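Local coordinates for beta-galactosidase (Bacillus circulans, PDB 4MAD), which probably hydrolyses terminal non-reducing beta-D-galactose residues from beta-D-galactosides, as a glycoside hydrolase of family 35, at residues L52-Y66 against F90-R104. Sequence-based numbering, arbitrary orientation.
Sequences LLKLKACGFNTVETY and FIKTAEKVGLHVIVR
Tyr66 CE1 and OH lie over one face of the Arg104 guanidinium, ring and guanidinium planes 41° apart, and Tyr66 CE1 lies 3.5 Å from Arg104 CZ. A bend at chi3 (64°) brings the end of the arginine alongside the tyrosine. Glu64 approaches the guanidinium edge, where its OE1 makes a long salt bridge of 3.6 Å to Arg104 NH1; that same OE1 accepts a hydrogen bond from Asn283. The stronger charge partner of Arg104 is Glu247, the predicted nucleophile, while Tyr66 OH bonds to Asn170. With an alanine here in place of Arg104, Glu247 would probably lose its cationic mate and the Tyr66 ring its neighbour along CE1 and CZ. Tyr66 and Arg104 are the last residues of strands 62-66 and 100-104, neighbours in the eight-stranded parallel barrel of a TIM-barrel hydrolase. Backbone bonds alternate along the pair, from His100 N to Asn61 O (2.9 Å) through to Arg104 N to Thr65 O. On the inward side of the barrel, Thr62 CG2 meets Ile102 CG1; on the helix-facing side, Val63 CG1 presses on Ala94 CB at 3.8 Å. Helices 48-58 and 87-97 pack outside, their short segments crossing at -40°. Leu52 is the knob here, fitting among Phe90, Thr93, Ala94 and Val97, with CD1 3.7 Å from Thr93 CG2. Its other branch, CD2, meets Leu99 CD1. Beyond it Lys56, with CG anti to its own N and a bend at chi2, runs past Leu99 to place NZ 3.0 Å from Gly98 O, above the carbonyl plane. A water also donates to Gly98 O and to Asn61 O, bridging the two loops.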
loop_
_atom_site.group_PDB
_atom_site.type_symbol
_atom_site.label_atom_id
_atom_site.label_comp_id
_atom_site.label_asym_id
_atom_site.label_seq_id
_atom_site.Cartn_x
_atom_site.Cartn_y
_atom_site.Cartn_z
ATOM N N LEU A 52 -3.212 18.268 -5.403
ATOM C CA LEU A 52 -4.338 18.444 -6.293
ATOM C C LEU A 52 -4.190 19.689 -7.167
ATOM O O LEU A 52 -4.478 19.643 -8.286
ATOM C CB LEU A 52 -5.655 18.483 -5.531
ATOM C CG LEU A 52 -5.964 17.155 -4.880
ATOM C CD1 LEU A 52 -6.958 17.209 -3.820
ATOM C CD2 LEU A 52 -6.328 16.173 -5.931
ATOM N N LEU A 53 -3.679 20.767 -6.602
ATOM C CA LEU A 53 -3.455 21.981 -7.336
ATOM C C LEU A 53 -2.472 21.731 -8.459
ATOM O O LEU A 53 -2.611 22.259 -9.538
ATOM C CB LEU A 53 -2.895 23.033 -6.396
ATOM C CG LEU A 53 -3.891 23.727 -5.502
ATOM C CD1 LEU A 53 -3.257 24.531 -4.521
ATOM C CD2 LEU A 53 -4.841 24.508 -6.256
ATOM N N LYS A 54 -1.475 20.920 -8.161
ATOM C CA LYS A 54 -0.487 20.527 -9.160
ATOM C C LYS A 54 -1.085 19.714 -10.325
ATOM O O LYS A 54 -0.800 19.932 -11.458
ATOM C CB LYS A 54 0.697 19.812 -8.533
ATOM C CG LYS A 54 1.609 20.743 -7.764
ATOM C CD LYS A 54 2.500 20.128 -6.726
ATOM C CE LYS A 54 3.482 21.099 -6.217
ATOM N NZ LYS A 54 4.244 20.713 -5.083
ATOM N N LEU A 55 -1.944 18.788 -10.019
ATOM C CA LEU A 55 -2.579 18.034 -11.067
ATOM C C LEU A 55 -3.458 18.939 -11.941
ATOM O O LEU A 55 -3.423 18.877 -13.113
ATOM C CB LEU A 55 -3.397 16.896 -10.489
ATOM C CG LEU A 55 -2.686 15.891 -9.578
ATOM C CD1 LEU A 55 -3.609 14.745 -9.302
ATOM C CD2 LEU A 55 -1.441 15.423 -10.167
ATOM N N LYS A 56 -4.197 19.821 -11.313
ATOM C CA LYS A 56 -5.060 20.674 -12.071
ATOM C C LYS A 56 -4.194 21.490 -12.969
ATOM O O LYS A 56 -4.505 21.654 -14.073
ATOM C CB LYS A 56 -5.883 21.560 -11.165
ATOM C CG LYS A 56 -6.684 22.550 -11.877
ATOM C CD LYS A 56 -7.872 21.986 -12.493
ATOM C CE LYS A 56 -9.004 22.995 -12.662
ATOM N NZ LYS A 56 -10.000 22.576 -13.628
ATOM N N ALA A 57 -3.079 21.972 -12.477
ATOM C CA ALA A 57 -2.160 22.777 -13.241
ATOM C C ALA A 57 -1.613 22.018 -14.446
ATOM O O ALA A 57 -1.350 22.591 -15.457
ATOM C CB ALA A 57 -1.070 23.242 -12.397
ATOM N N CYS A 58 -1.432 20.728 -14.318
ATOM C CA CYS A 58 -0.896 19.959 -15.417
ATOM C C CYS A 58 -1.868 19.909 -16.565
ATOM O O CYS A 58 -1.501 19.634 -17.647
ATOM C CB CYS A 58 -0.520 18.580 -14.997
ATOM S SG CYS A 58 0.508 17.668 -16.087
ATOM N N GLY A 59 -3.121 20.195 -16.290
ATOM C CA GLY A 59 -4.175 20.034 -17.240
ATOM C C GLY A 59 -5.166 18.908 -17.128
ATOM O O GLY A 59 -6.004 18.816 -17.965
ATOM N N PHE A 60 -5.078 18.117 -16.072
ATOM C CA PHE A 60 -6.085 17.176 -15.777
ATOM C C PHE A 60 -7.381 17.875 -15.462
ATOM O O PHE A 60 -7.366 18.944 -14.939
ATOM C CB PHE A 60 -5.630 16.368 -14.593
ATOM C CG PHE A 60 -4.465 15.493 -14.903
ATOM C CD1 PHE A 60 -4.621 14.389 -15.664
ATOM C CD2 PHE A 60 -3.216 15.829 -14.509
ATOM C CE1 PHE A 60 -3.559 13.605 -15.977
ATOM C CE2 PHE A 60 -2.177 15.045 -14.830
ATOM C CZ PHE A 60 -2.352 13.957 -15.589
ATOM N N ASN A 61 -8.479 17.256 -15.846
ATOM C CA ASN A 61 -9.782 17.725 -15.457
ATOM C C ASN A 61 -10.428 16.859 -14.378
ATOM O O ASN A 61 -11.423 17.228 -13.860
ATOM C CB ASN A 61 -10.708 17.923 -16.629
ATOM C CG ASN A 61 -10.903 16.666 -17.484
ATOM O OD1 ASN A 61 -10.669 15.563 -17.087
ATOM N ND2 ASN A 61 -11.309 16.896 -18.697
ATOM N N THR A 62 -9.782 15.752 -14.033
ATOM C CA THR A 62 -10.317 14.774 -13.144
ATOM C C THR A 62 -9.196 14.189 -12.277
ATOM O O THR A 62 -8.101 14.108 -12.724
ATOM C CB THR A 62 -10.967 13.685 -13.982
ATOM O OG1 THR A 62 -11.872 14.253 -14.909
ATOM C CG2 THR A 62 -11.672 12.713 -13.119
ATOM N N VAL A 63 -9.528 13.786 -11.057
ATOM C CA VAL A 63 -8.649 13.020 -10.200
ATOM C C VAL A 63 -9.388 11.723 -9.853
ATOM O O VAL A 63 -10.560 11.710 -9.745
ATOM C CB VAL A 63 -8.221 13.743 -8.901
ATOM C CG1 VAL A 63 -9.378 14.072 -8.036
ATOM C CG2 VAL A 63 -7.244 12.937 -8.155
ATOM N N GLU A 64 -8.633 10.638 -9.746
ATOM C CA GLU A 64 -9.175 9.354 -9.503
ATOM C C GLU A 64 -8.489 8.759 -8.298
ATOM O O GLU A 64 -7.311 8.799 -8.221
ATOM C CB GLU A 64 -8.969 8.447 -10.705
ATOM C CG GLU A 64 -9.351 7.025 -10.524
ATOM C CD GLU A 64 -8.218 6.221 -9.903
ATOM O OE1 GLU A 64 -7.117 6.226 -10.428
ATOM O OE2 GLU A 64 -8.472 5.619 -8.874
ATOM N N THR A 65 -9.267 8.192 -7.393
ATOM C CA THR A 65 -8.704 7.507 -6.275
ATOM C C THR A 65 -9.408 6.200 -5.998
ATOM O O THR A 65 -10.561 6.100 -6.156
ATOM C CB THR A 65 -8.754 8.343 -5.000
ATOM O OG1 THR A 65 -8.034 7.702 -3.956
ATOM C CG2 THR A 65 -10.173 8.543 -4.582
ATOM N N TYR A 66 -8.658 5.217 -5.546
ATOM C CA TYR A 66 -9.201 4.046 -4.923
ATOM C C TYR A 66 -9.699 4.392 -3.529
ATOM O O TYR A 66 -9.381 5.423 -3.037
ATOM C CB TYR A 66 -8.144 2.974 -4.743
ATOM C CG TYR A 66 -7.757 2.182 -5.945
ATOM C CD1 TYR A 66 -8.663 1.448 -6.649
ATOM C CD2 TYR A 66 -6.443 2.095 -6.321
ATOM C CE1 TYR A 66 -8.265 0.692 -7.732
ATOM C CE2 TYR A 66 -6.067 1.367 -7.366
ATOM C CZ TYR A 66 -6.966 0.648 -8.089
ATOM O OH TYR A 66 -6.558 -0.080 -9.168
ATOM N N PHE A 90 -10.810 14.775 1.318
ATOM C CA PHE A 90 -9.979 14.718 0.149
ATOM C C PHE A 90 -10.796 15.072 -1.069
ATOM O O PHE A 90 -10.416 15.896 -1.845
ATOM C CB PHE A 90 -9.385 13.322 0.007
ATOM C CG PHE A 90 -8.700 13.088 -1.310
ATOM C CD1 PHE A 90 -7.462 13.553 -1.542
ATOM C CD2 PHE A 90 -9.297 12.383 -2.299
ATOM C CE1 PHE A 90 -6.855 13.351 -2.713
ATOM C CE2 PHE A 90 -8.679 12.188 -3.475
ATOM C CZ PHE A 90 -7.481 12.657 -3.672
ATOM N N ILE A 91 -11.952 14.439 -1.179
ATOM C CA ILE A 91 -12.818 14.704 -2.292
ATOM C C ILE A 91 -13.346 16.164 -2.373
ATOM O O ILE A 91 -13.349 16.752 -3.395
ATOM C CB ILE A 91 -13.969 13.708 -2.336
ATOM C CG1 ILE A 91 -13.404 12.293 -2.524
ATOM C CG2 ILE A 91 -14.960 14.093 -3.401
ATOM C CD1 ILE A 91 -14.413 11.269 -2.617
ATOM N N LYS A 92 -13.710 16.724 -1.255
ATOM C CA LYS A 92 -14.060 18.139 -1.200
ATOM C C LYS A 92 -12.898 19.009 -1.623
ATOM O O LYS A 92 -13.095 20.016 -2.178
ATOM C CB LYS A 92 -14.513 18.534 0.171
ATOM C CG LYS A 92 -15.885 18.108 0.456
ATOM C CD LYS A 92 -16.205 18.322 1.898
ATOM C CE LYS A 92 -17.645 18.238 2.124
ATOM N NZ LYS A 92 -17.941 18.735 3.444
ATOM N N THR A 93 -11.687 18.586 -1.341
ATOM C CA THR A 93 -10.537 19.326 -1.771
ATOM C C THR A 93 -10.412 19.365 -3.296
ATOM O O THR A 93 -10.093 20.366 -3.867
ATOM C CB THR A 93 -9.253 18.890 -1.085
ATOM O OG1 THR A 93 -9.450 18.872 0.317
ATOM C CG2 THR A 93 -8.102 19.815 -1.426
ATOM N N ALA A 94 -10.684 18.234 -3.917
ATOM C CA ALA A 94 -10.648 18.110 -5.367
ATOM C C ALA A 94 -11.705 19.041 -5.956
ATOM O O ALA A 94 -11.453 19.809 -6.828
ATOM C CB ALA A 94 -10.900 16.700 -5.775
ATOM N N GLU A 95 -12.866 19.002 -5.368
ATOM C CA GLU A 95 -13.906 19.894 -5.808
ATOM C C GLU A 95 -13.489 21.359 -5.683
ATOM O O GLU A 95 -13.690 22.084 -6.563
ATOM C CB GLU A 95 -15.161 19.666 -5.012
ATOM C CG GLU A 95 -16.289 20.516 -5.465
ATOM C CD GLU A 95 -17.539 20.287 -4.679
ATOM O OE1 GLU A 95 -17.471 20.425 -3.470
ATOM O OE2 GLU A 95 -18.577 19.999 -5.259
ATOM N N LYS A 96 -12.860 21.748 -4.608
ATOM C CA LYS A 96 -12.445 23.138 -4.412
ATOM C C LYS A 96 -11.449 23.612 -5.475
ATOM O O LYS A 96 -11.448 24.726 -5.926
ATOM C CB LYS A 96 -11.816 23.224 -3.050
ATOM C CG LYS A 96 -11.284 24.508 -2.681
ATOM C CD LYS A 96 -10.494 24.514 -1.364
ATOM C CE LYS A 96 -9.359 25.540 -1.434
ATOM N NZ LYS A 96 -8.832 26.062 -0.135
ATOM N N VAL A 97 -10.583 22.690 -5.832
ATOM C CA VAL A 97 -9.529 22.944 -6.753
ATOM C C VAL A 97 -10.066 22.863 -8.157
ATOM O O VAL A 97 -9.418 23.270 -9.060
ATOM C CB VAL A 97 -8.415 21.913 -6.556
ATOM C CG1 VAL A 97 -7.640 21.707 -7.760
ATOM C CG2 VAL A 97 -7.579 22.273 -5.405
ATOM N N GLY A 98 -11.285 22.384 -8.307
ATOM C CA GLY A 98 -11.881 22.300 -9.603
ATOM C C GLY A 98 -11.676 21.049 -10.430
ATOM O O GLY A 98 -11.636 21.149 -11.621
ATOM N N LEU A 99 -11.591 19.899 -9.798
ATOM C CA LEU A 99 -11.461 18.648 -10.520
ATOM C C LEU A 99 -12.717 17.802 -10.389
ATOM O O LEU A 99 -13.280 17.715 -9.360
ATOM C CB LEU A 99 -10.281 17.831 -10.016
ATOM C CG LEU A 99 -8.927 18.485 -10.140
ATOM C CD1 LEU A 99 -7.927 17.965 -9.167
ATOM C CD2 LEU A 99 -8.449 18.280 -11.472
ATOM N N HIS A 100 -13.093 17.156 -11.463
ATOM C CA HIS A 100 -14.035 16.074 -11.345
ATOM C C HIS A 100 -13.364 14.948 -10.584
ATOM O O HIS A 100 -12.188 14.881 -10.507
ATOM C CB HIS A 100 -14.460 15.539 -12.682
ATOM C CG HIS A 100 -15.035 16.557 -13.574
ATOM N ND1 HIS A 100 -16.103 17.328 -13.209
ATOM C CD2 HIS A 100 -14.669 16.969 -14.805
ATOM C CE1 HIS A 100 -16.382 18.167 -14.178
ATOM N NE2 HIS A 100 -15.527 17.973 -15.161
ATOM N N VAL A 101 -14.176 14.090 -10.021
ATOM C CA VAL A 101 -13.670 12.932 -9.280
ATOM C C VAL A 101 -14.210 11.553 -9.736
ATOM O O VAL A 101 -15.350 11.379 -9.901
ATOM C CB VAL A 101 -13.956 13.095 -7.801
ATOM C CG1 VAL A 101 -13.534 11.875 -7.030
ATOM C CG2 VAL A 101 -13.265 14.298 -7.277
ATOM N N ILE A 102 -13.322 10.587 -9.900
ATOM C CA ILE A 102 -13.687 9.213 -10.144
ATOM C C ILE A 102 -13.273 8.455 -8.891
ATOM O O ILE A 102 -12.224 8.664 -8.411
ATOM C CB ILE A 102 -12.958 8.640 -11.338
ATOM C CG1 ILE A 102 -13.430 9.303 -12.633
ATOM C CG2 ILE A 102 -13.190 7.188 -11.455
ATOM C CD1 ILE A 102 -12.673 8.931 -13.831
ATOM N N VAL A 103 -14.158 7.630 -8.373
ATOM C CA VAL A 103 -13.899 6.853 -7.181
ATOM C C VAL A 103 -13.910 5.386 -7.595
ATOM O O VAL A 103 -14.761 4.979 -8.301
ATOM C CB VAL A 103 -14.953 7.065 -6.144
ATOM C CG1 VAL A 103 -14.687 6.248 -4.960
ATOM C CG2 VAL A 103 -14.987 8.430 -5.741
ATOM N N ARG A 104 -13.027 4.661 -7.066
ATOM C CA ARG A 104 -12.850 3.307 -7.459
ATOM C C ARG A 104 -12.946 2.446 -6.180
ATOM O O ARG A 104 -12.005 2.275 -5.502
ATOM C CB ARG A 104 -11.511 3.097 -8.169
ATOM C CG ARG A 104 -11.389 3.831 -9.494
ATOM C CD ARG A 104 -10.025 3.701 -10.153
ATOM N NE ARG A 104 -9.726 2.321 -10.525
ATOM C CZ ARG A 104 -8.561 1.916 -11.010
ATOM N NH1 ARG A 104 -7.573 2.785 -11.181
ATOM N NH2 ARG A 104 -8.377 0.639 -11.324
HETATM O O HOH W 1 -12.615 19.750 -14.024
#